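TCR alpha chain (Gallus gallus, PDB 6LIR) pairs with the TCR beta chain to form the chicken alpha-beta T-cell receptor, whose variable domains probably recognise antigen presented by MHC molecules. Local coordinates at residues A[4-10]-A[102-108]; A[12-18]-A[71-77]; A[28-32]-A[43-48]. All coordinates share one frame; numbering follows the deposited sequence.

Contact 1 of 3, residues A[4-10]-A[102-108]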
# COMPACT_ATOMS: atom_id res chain seq x y z
N GLN A 4 8.81 -5.17 17.12
CA GLN A 4 8.86 -3.82 16.60
C GLN A 4 7.60 -3.09 17.02
O GLN A 4 6.55 -3.70 17.21
CB GLN A 4 8.97 -3.78 15.07
CG GLN A 4 10.24 -4.39 14.50
CD GLN A 4 10.31 -4.23 12.99
OE1 GLN A 4 10.23 -5.21 12.25
NE2 GLN A 4 10.45 -2.99 12.53
N GLU A 5 7.70 -1.77 17.17
CA GLU A 5 6.51 -0.99 17.45
C GLU A 5 5.61 -1.01 16.22
O GLU A 5 6.10 -0.90 15.09
CB GLU A 5 6.88 0.44 17.81
CG GLU A 5 7.63 0.59 19.12
CD GLU A 5 6.87 0.01 20.30
OE1 GLU A 5 5.93 0.69 20.78
OE2 GLU A 5 7.20 -1.11 20.74
N PRO A 6 4.30 -1.19 16.40
CA PRO A 6 3.41 -1.31 15.22
C PRO A 6 3.44 -0.10 14.31
O PRO A 6 3.34 -0.25 13.08
CB PRO A 6 2.03 -1.53 15.85
CG PRO A 6 2.15 -1.00 17.25
CD PRO A 6 3.56 -1.28 17.67
N SER A 7 3.55 1.11 14.86
CA SER A 7 3.50 2.30 14.03
C SER A 7 4.39 3.39 14.62
O SER A 7 4.72 3.38 15.80
CB SER A 7 2.06 2.81 13.88
OG SER A 7 1.47 3.02 15.15
N ALA A 8 4.76 4.32 13.75
CA ALA A 8 5.54 5.49 14.13
C ALA A 8 5.11 6.66 13.25
O ALA A 8 4.62 6.47 12.14
CB ALA A 8 7.05 5.24 14.00
N GLU A 9 5.31 7.87 13.76
CA GLU A 9 4.93 9.05 13.01
C GLU A 9 5.93 10.17 13.27
O GLU A 9 6.48 10.29 14.36
CB GLU A 9 3.51 9.52 13.38
CG GLU A 9 3.38 10.09 14.78
CD GLU A 9 2.00 10.65 15.08
OE1 GLU A 9 1.29 10.05 15.91
OE2 GLU A 9 1.63 11.69 14.49
N THR A 10 6.14 10.98 12.24
CA THR A 10 7.10 12.08 12.32
C THR A 10 6.71 13.11 11.27
O THR A 10 6.02 12.81 10.30
CB THR A 10 8.54 11.60 12.10
OG1 THR A 10 9.44 12.66 12.46
CG2 THR A 10 8.76 11.22 10.65
N GLY A 102 7.25 -5.46 11.87
CA GLY A 102 7.13 -4.31 11.01
C GLY A 102 6.61 -3.07 11.70
O GLY A 102 5.68 -3.15 12.51
N THR A 103 7.22 -1.92 11.42
CA THR A 103 6.79 -0.64 11.95
C THR A 103 6.30 0.23 10.81
O THR A 103 7.04 0.49 9.85
CB THR A 103 7.92 0.04 12.72
OG1 THR A 103 8.23 -0.73 13.89
CG2 THR A 103 7.51 1.45 13.15
N ARG A 104 5.05 0.69 10.90
CA ARG A 104 4.42 1.47 9.84
C ARG A 104 4.73 2.94 10.09
O ARG A 104 4.19 3.55 11.02
CB ARG A 104 2.91 1.25 9.79
CG ARG A 104 2.28 2.07 8.70
CD ARG A 104 0.85 1.71 8.35
NE ARG A 104 0.34 2.74 7.52
CZ ARG A 104 0.44 2.78 6.19
NH1 ARG A 104 -0.02 3.78 5.44
NH2 ARG A 104 1.01 1.76 5.55
N LEU A 105 5.61 3.51 9.27
CA LEU A 105 6.03 4.90 9.45
C LEU A 105 5.12 5.82 8.65
O LEU A 105 4.87 5.60 7.46
CB LEU A 105 7.48 5.11 9.03
CG LEU A 105 7.93 6.58 9.07
CD1 LEU A 105 7.81 7.14 10.49
CD2 LEU A 105 9.35 6.77 8.54
N SER A 106 4.63 6.86 9.31
CA SER A 106 3.83 7.92 8.70
C SER A 106 4.63 9.21 8.78
O SER A 106 5.20 9.52 9.84
CB SER A 106 2.49 8.08 9.41
OG SER A 106 1.49 7.27 8.81
N VAL A 107 4.70 9.94 7.68
CA VAL A 107 5.48 11.17 7.61
C VAL A 107 4.54 12.30 7.22
O VAL A 107 3.97 12.29 6.12
CB VAL A 107 6.64 11.06 6.61
CG1 VAL A 107 7.39 12.39 6.50
CG2 VAL A 107 7.59 9.94 7.02
N GLN A 108 4.37 13.26 8.12
CA GLN A 108 3.42 14.34 7.93
C GLN A 108 4.11 15.55 7.32
O GLN A 108 4.99 16.14 7.97
CB GLN A 108 2.76 14.72 9.25
CG GLN A 108 1.82 13.66 9.78
CD GLN A 108 2.02 13.40 11.26
OE1 GLN A 108 2.00 12.25 11.70
NE2 GLN A 108 2.21 14.46 12.03
O HOH W 1 9.75 -0.31 16.10
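Ala-8 is held at both polar ends by strand 103-108: its N gives a bond to Arg-104 O at 2.9 Å, and its O takes one from Ser-106 N. The same parallel pattern runs on in both directions. Before it, Arg-104 N reaches Pro-6 O; after it, Thr-10 N goes to Ser-106 O, and Thr-10 O accepts from Gln-108 N over 2.8 Å. Ahead of the strand proper, side chains take over. Thr-103 OG1, set anti to its own carbonyl carbon and beside its N (chi1 -67°), donates to Glu-5 O; the modelled separation of 2.5 Å is doubtfully short. The same hydroxyl accepts a bond from a water, which in turn accepts one from Glu-5 N at 2.7 Å. Gln-4 OE1 receives a weak bond from Gly-102 N, 3.0 Å away; the Gln-4 side chain also bonds Tyr-85 O through NE2 and Cys-87 N through OE1.

Parallel pairing of the first strand with the last is the hallmark of the V-set immunoglobulin domain, where the A' strand lies beside G. Gly-102 closes the Phe-Gly-X-Gly motif of the joining segment.

Side chains alternate across the sheet. On the inner face Ala-8 CB touches two methyls, Thr-103 CG2 at 3.9 Å and Leu-105 CD1 at 4.1 Å; Ile-16 of the opposing sheet packs on Ala-8 and Leu-105, and Ile-18 on Thr-103. Thr-10 and Val-107 run side by side, their CG2 methyls 4.0 Å apart, with Pro-77 against both. On the outer face, Arg-104 extends away to a salt bridge with Glu-170 of the TCR beta chain.

Contact 2 of 3, residues A[12-18]-A[71-77]; sequences EGTGINI and ALWLARP
Glu-12 brings its CA and CG up to the carbonyl of Pro-77 where the chain turns into strand 16-21, which pairs antiparallel with strand 69-74. These are strands B and E of the V-set sandwich, in the sheet packed against the one that carries strands 7-11 and 97-108. At Gly-13, whose phi of 83° suits a glycine, N donates almost straight to Pro-77 O (2.9 Å). Thr-14 follows with its carbonyl oxygen against the proline ring, 3.3 Å from Pro-77 CD. A glycine in place of Pro-77 would remove that ring, and would probably open a gap beside Thr-14 O while letting the backbone turn more freely.

Gly-15 comes obliquely up to the six-membered ring of Trp-73, with Gly-15 C 3.4 Å from CH2; a CB here would run into the indole. The ring gets there because Trp-73 CG stands anti to its backbone N (chi1 170°), swinging the indole back across the neighbouring strand. Ile-16 N sits over the ring face, 3.4 Å from Trp-73 CZ3, and still bonds to Leu-74 O; Ile-16 O takes Leu-74 N in return. Asn-17, in a non-hydrogen-bonded pair with Trp-73, meets the indole at its edge, with CB in the ring plane and 3.9 Å from CE3. Its amide turns the other way, OD1 resting against Ala-71 CB. Ile-18 exchanges two 2.8 Å bonds with Leu-72, N to O and O to N. On the buried side its CD1 lies across the Leu-74 side chain, 3.9 Å from Leu-74 CD1.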
# COMPACT_ATOMS: atom_id res chain seq x y z
N GLU A 12 7.84 15.89 8.34
CA GLU A 12 8.86 15.99 7.30
C GLU A 12 10.08 16.74 7.81
O GLU A 12 9.97 17.80 8.42
CB GLU A 12 8.28 16.70 6.08
CG GLU A 12 9.03 16.46 4.79
CD GLU A 12 8.20 16.78 3.56
OE1 GLU A 12 7.25 17.59 3.68
OE2 GLU A 12 8.48 16.22 2.48
N GLY A 13 11.26 16.14 7.60
CA GLY A 13 12.51 16.72 8.05
C GLY A 13 12.87 16.46 9.50
O GLY A 13 14.01 16.73 9.89
N THR A 14 11.95 15.93 10.30
CA THR A 14 12.24 15.59 11.69
C THR A 14 12.62 14.12 11.77
O THR A 14 11.80 13.24 11.48
CB THR A 14 11.03 15.89 12.58
OG1 THR A 14 10.76 17.30 12.57
CG2 THR A 14 11.30 15.46 14.01
N GLY A 15 13.87 13.85 12.15
CA GLY A 15 14.35 12.48 12.22
C GLY A 15 13.55 11.63 13.19
O GLY A 15 12.93 12.11 14.13
N ILE A 16 13.58 10.31 12.95
CA ILE A 16 12.86 9.38 13.80
C ILE A 16 13.62 8.07 13.89
O ILE A 16 14.24 7.61 12.92
CB ILE A 16 11.41 9.15 13.32
CG1 ILE A 16 10.62 8.36 14.37
CG2 ILE A 16 11.40 8.46 11.96
CD1 ILE A 16 9.14 8.27 14.09
N ASN A 17 13.56 7.46 15.07
CA ASN A 17 14.22 6.21 15.39
C ASN A 17 13.21 5.06 15.33
O ASN A 17 12.13 5.16 15.91
CB ASN A 17 14.85 6.29 16.78
CG ASN A 17 15.94 5.25 16.99
OD1 ASN A 17 16.80 5.05 16.13
ND2 ASN A 17 15.90 4.58 18.13
N ILE A 18 13.57 3.99 14.64
CA ILE A 18 12.73 2.80 14.56
C ILE A 18 13.49 1.67 15.23
O ILE A 18 14.57 1.28 14.76
CB ILE A 18 12.35 2.45 13.11
CG1 ILE A 18 11.69 3.65 12.43
CG2 ILE A 18 11.41 1.26 13.07
CD1 ILE A 18 11.19 3.35 11.03
N ALA A 71 18.57 -0.38 15.92
CA ALA A 71 17.75 0.81 15.73
C ALA A 71 18.10 1.42 14.38
O ALA A 71 19.27 1.61 14.07
CB ALA A 71 17.97 1.84 16.84
N LEU A 72 17.06 1.73 13.60
CA LEU A 72 17.21 2.39 12.32
C LEU A 72 16.83 3.86 12.49
O LEU A 72 15.67 4.17 12.80
CB LEU A 72 16.33 1.73 11.26
CG LEU A 72 16.48 2.34 9.86
CD1 LEU A 72 17.87 2.07 9.31
CD2 LEU A 72 15.41 1.82 8.92
N TRP A 73 17.80 4.74 12.30
CA TRP A 73 17.58 6.17 12.42
C TRP A 73 17.44 6.75 11.03
O TRP A 73 18.34 6.59 10.19
CB TRP A 73 18.73 6.85 13.17
CG TRP A 73 18.69 8.36 13.13
CD1 TRP A 73 19.50 9.19 12.40
CD2 TRP A 73 17.79 9.22 13.85
NE1 TRP A 73 19.16 10.51 12.63
CE2 TRP A 73 18.12 10.55 13.52
CE3 TRP A 73 16.75 8.98 14.75
CZ2 TRP A 73 17.44 11.64 14.05
CZ3 TRP A 73 16.07 10.07 15.29
CH2 TRP A 73 16.42 11.38 14.93
N LEU A 74 16.30 7.38 10.76
CA LEU A 74 16.08 8.12 9.52
C LEU A 74 16.37 9.59 9.79
O LEU A 74 15.68 10.22 10.59
CB LEU A 74 14.65 7.93 9.01
CG LEU A 74 14.26 6.57 8.41
CD1 LEU A 74 14.02 5.53 9.49
CD2 LEU A 74 13.03 6.73 7.54
N ALA A 75 17.38 10.14 9.13
CA ALA A 75 17.85 11.47 9.51
C ALA A 75 16.99 12.59 8.92
O ALA A 75 16.93 13.68 9.50
CB ALA A 75 19.30 11.67 9.07
N ARG A 76 16.34 12.34 7.80
CA ARG A 76 15.62 13.41 7.11
C ARG A 76 14.38 12.88 6.40
O ARG A 76 14.29 12.96 5.17
CB ARG A 76 16.49 14.13 6.09
CG ARG A 76 17.00 15.45 6.63
CD ARG A 76 17.99 16.11 5.69
NE ARG A 76 19.07 16.74 6.44
CZ ARG A 76 20.21 16.12 6.74
NH1 ARG A 76 20.41 14.87 6.36
NH2 ARG A 76 21.14 16.75 7.44
N PRO A 77 13.43 12.30 7.13
CA PRO A 77 12.30 11.63 6.47
C PRO A 77 11.49 12.59 5.62
O PRO A 77 11.18 13.71 6.04
CB PRO A 77 11.47 11.10 7.65
CG PRO A 77 12.36 11.23 8.87
CD PRO A 77 13.20 12.43 8.58

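Contact 3 of 3, residues A[28-32]-A[43-48]; sequences YSIQW and FLVSAV
Ile-30 and Ala-47 trade two backbone bonds, Ile-30 N to Ala-47 O at 2.8 Å and Ala-47 N to Ile-30 O at 2.9 Å. These join strands 29-35 and 42-47, the C–C' hairpin of the V-set domain. Two residues on, the exchange slips: Trp-32 N still binds Val-45 O, but Trp-32 O is met by Leu-44 N (2.9 Å). The register shifts at Leu-44, whose psi of -53° departs from strand values; a classic beta bulge lies at Tyr-28 and Ser-29, both opposite Arg-90 of strand 84-90. Weaker CA-H...O contacts fill in between, with Ser-46 CA approaching Ile-30 O and Gln-31 CA approaching Val-45 O.

Of the side-chain contacts, those on one face involve Gln-31, Phe-43 and Ser-46. Gln-31 CG lies alongside Ser-46 CB, 3.6 Å apart, and also touches the edge of the Phe-43 ring at CE1, 4.1 Å away. Phe-43 CG is anti to its backbone N (chi1 178°), which folds the ring back along its own strand until Val-45 N sits over its centre, 3.7 Å above the plane. At the far end Val-48 CG1 rests on Tyr-28 O.

On the other face the packing is apolar. Trp-32 CB comes to 4.3 Å from Val-45 CG1, while the indole turns away into the domain, where NE1 bonds to Ser-70. Leu-61 of strand 59-63 lies against Trp-32, Val-45 and Ala-47.

The two faces therefore serve different neighbours. One is largely apolar and belongs to the core; the other is mixed and meets the TCR beta chain, whose Asn-96 bonds to Ser-46 OG and whose Pro-98 packs on Phe-43, consistent with the usual V-alpha/V-beta interface.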
# COMPACT_ATOMS: atom_id res chain seq x y z
N TYR A 28 23.68 -12.78 14.46
CA TYR A 28 24.90 -12.85 13.67
C TYR A 28 24.94 -11.71 12.67
O TYR A 28 26.01 -11.13 12.42
CB TYR A 28 24.98 -14.20 12.94
CG TYR A 28 26.15 -14.28 11.97
CD1 TYR A 28 27.41 -14.65 12.41
CD2 TYR A 28 25.97 -13.99 10.62
CE1 TYR A 28 28.48 -14.72 11.53
CE2 TYR A 28 27.03 -14.07 9.73
CZ TYR A 28 28.28 -14.43 10.19
OH TYR A 28 29.34 -14.50 9.31
N SER A 29 23.80 -11.37 12.09
CA SER A 29 23.69 -10.25 11.17
C SER A 29 22.29 -9.69 11.26
O SER A 29 21.34 -10.40 11.60
CB SER A 29 24.00 -10.68 9.73
OG SER A 29 22.96 -11.48 9.20
N ILE A 30 22.17 -8.39 10.99
CA ILE A 30 20.91 -7.69 11.08
C ILE A 30 20.68 -6.97 9.76
O ILE A 30 21.59 -6.32 9.23
CB ILE A 30 20.88 -6.69 12.25
CG1 ILE A 30 20.88 -7.44 13.59
CG2 ILE A 30 19.68 -5.78 12.16
CD1 ILE A 30 21.20 -6.57 14.78
N GLN A 31 19.47 -7.08 9.23
CA GLN A 31 19.09 -6.41 8.00
C GLN A 31 17.80 -5.64 8.25
O GLN A 31 17.00 -5.99 9.11
CB GLN A 31 18.87 -7.40 6.85
CG GLN A 31 20.11 -8.15 6.42
CD GLN A 31 19.79 -9.51 5.84
OE1 GLN A 31 20.36 -10.52 6.26
NE2 GLN A 31 18.87 -9.55 4.88
N TRP A 32 17.60 -4.61 7.44
CA TRP A 32 16.39 -3.81 7.51
C TRP A 32 15.84 -3.67 6.11
O TRP A 32 16.59 -3.51 5.14
CB TRP A 32 16.66 -2.43 8.11
CG TRP A 32 16.72 -2.42 9.61
CD1 TRP A 32 17.79 -2.76 10.39
CD2 TRP A 32 15.67 -2.04 10.51
NE1 TRP A 32 17.47 -2.62 11.72
CE2 TRP A 32 16.18 -2.18 11.82
CE3 TRP A 32 14.36 -1.60 10.33
CZ2 TRP A 32 15.42 -1.88 12.95
CZ3 TRP A 32 13.60 -1.31 11.46
CH2 TRP A 32 14.13 -1.45 12.75
N PHE A 43 15.36 -4.01 0.32
CA PHE A 43 16.54 -4.00 1.17
C PHE A 43 17.05 -2.57 1.38
O PHE A 43 17.11 -1.77 0.45
CB PHE A 43 17.64 -4.86 0.55
CG PHE A 43 18.93 -4.86 1.32
CD1 PHE A 43 19.03 -5.52 2.53
CD2 PHE A 43 20.04 -4.18 0.84
CE1 PHE A 43 20.21 -5.52 3.25
CE2 PHE A 43 21.23 -4.17 1.55
CZ PHE A 43 21.32 -4.84 2.76
N LEU A 44 17.39 -2.25 2.63
CA LEU A 44 17.94 -0.95 2.97
C LEU A 44 19.39 -1.01 3.42
O LEU A 44 20.24 -0.30 2.86
CB LEU A 44 17.11 -0.28 4.07
CG LEU A 44 15.63 0.01 3.81
CD1 LEU A 44 15.01 0.66 5.04
CD2 LEU A 44 15.46 0.88 2.58
N VAL A 45 19.71 -1.84 4.41
CA VAL A 45 21.06 -1.89 4.96
C VAL A 45 21.22 -3.20 5.71
O VAL A 45 20.25 -3.80 6.17
CB VAL A 45 21.31 -0.66 5.88
CG1 VAL A 45 20.43 -0.72 7.11
CG2 VAL A 45 22.79 -0.54 6.25
N SER A 46 22.47 -3.64 5.87
CA SER A 46 22.80 -4.82 6.64
C SER A 46 24.08 -4.57 7.42
O SER A 46 25.01 -3.95 6.90
CB SER A 46 22.97 -6.05 5.75
OG SER A 46 23.69 -7.06 6.44
N ALA A 47 24.13 -5.06 8.66
CA ALA A 47 25.31 -4.90 9.49
C ALA A 47 25.44 -6.09 10.42
O ALA A 47 24.47 -6.79 10.73
CB ALA A 47 25.27 -3.60 10.30
N VAL A 48 26.67 -6.33 10.88
CA VAL A 48 26.94 -7.34 11.89
C VAL A 48 27.21 -6.73 13.26
O VAL A 48 26.98 -7.40 14.27
CB VAL A 48 28.10 -8.26 11.46
CG1 VAL A 48 27.80 -8.91 10.11
CG2 VAL A 48 29.42 -7.49 11.40

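How the contacts relate
All three contacts lie in the one V-set domain and are nested along the chain, contact 3 inside contact 2 and contact 2 inside contact 1. Contacts 1 and 3 stand at the two borders of the same five-stranded sheet, centres about 19 Å apart; contact 2 belongs to the facing sheet. Contact 3 is the most buried, while 1 and 2 each keep one exposed flank. Contact 1 is the parallel pairing and draws on a side-chain hydroxyl and a water; the others are antiparallel. Core side chains join them: Ile-16 CD1 reaches Ala-8 CB (3.7 Å), and Leu-72 CD2 reaches Trp-32 CE3 (3.8 Å). Contacts 1 and 3 meet the beta chain, contact 2 does not.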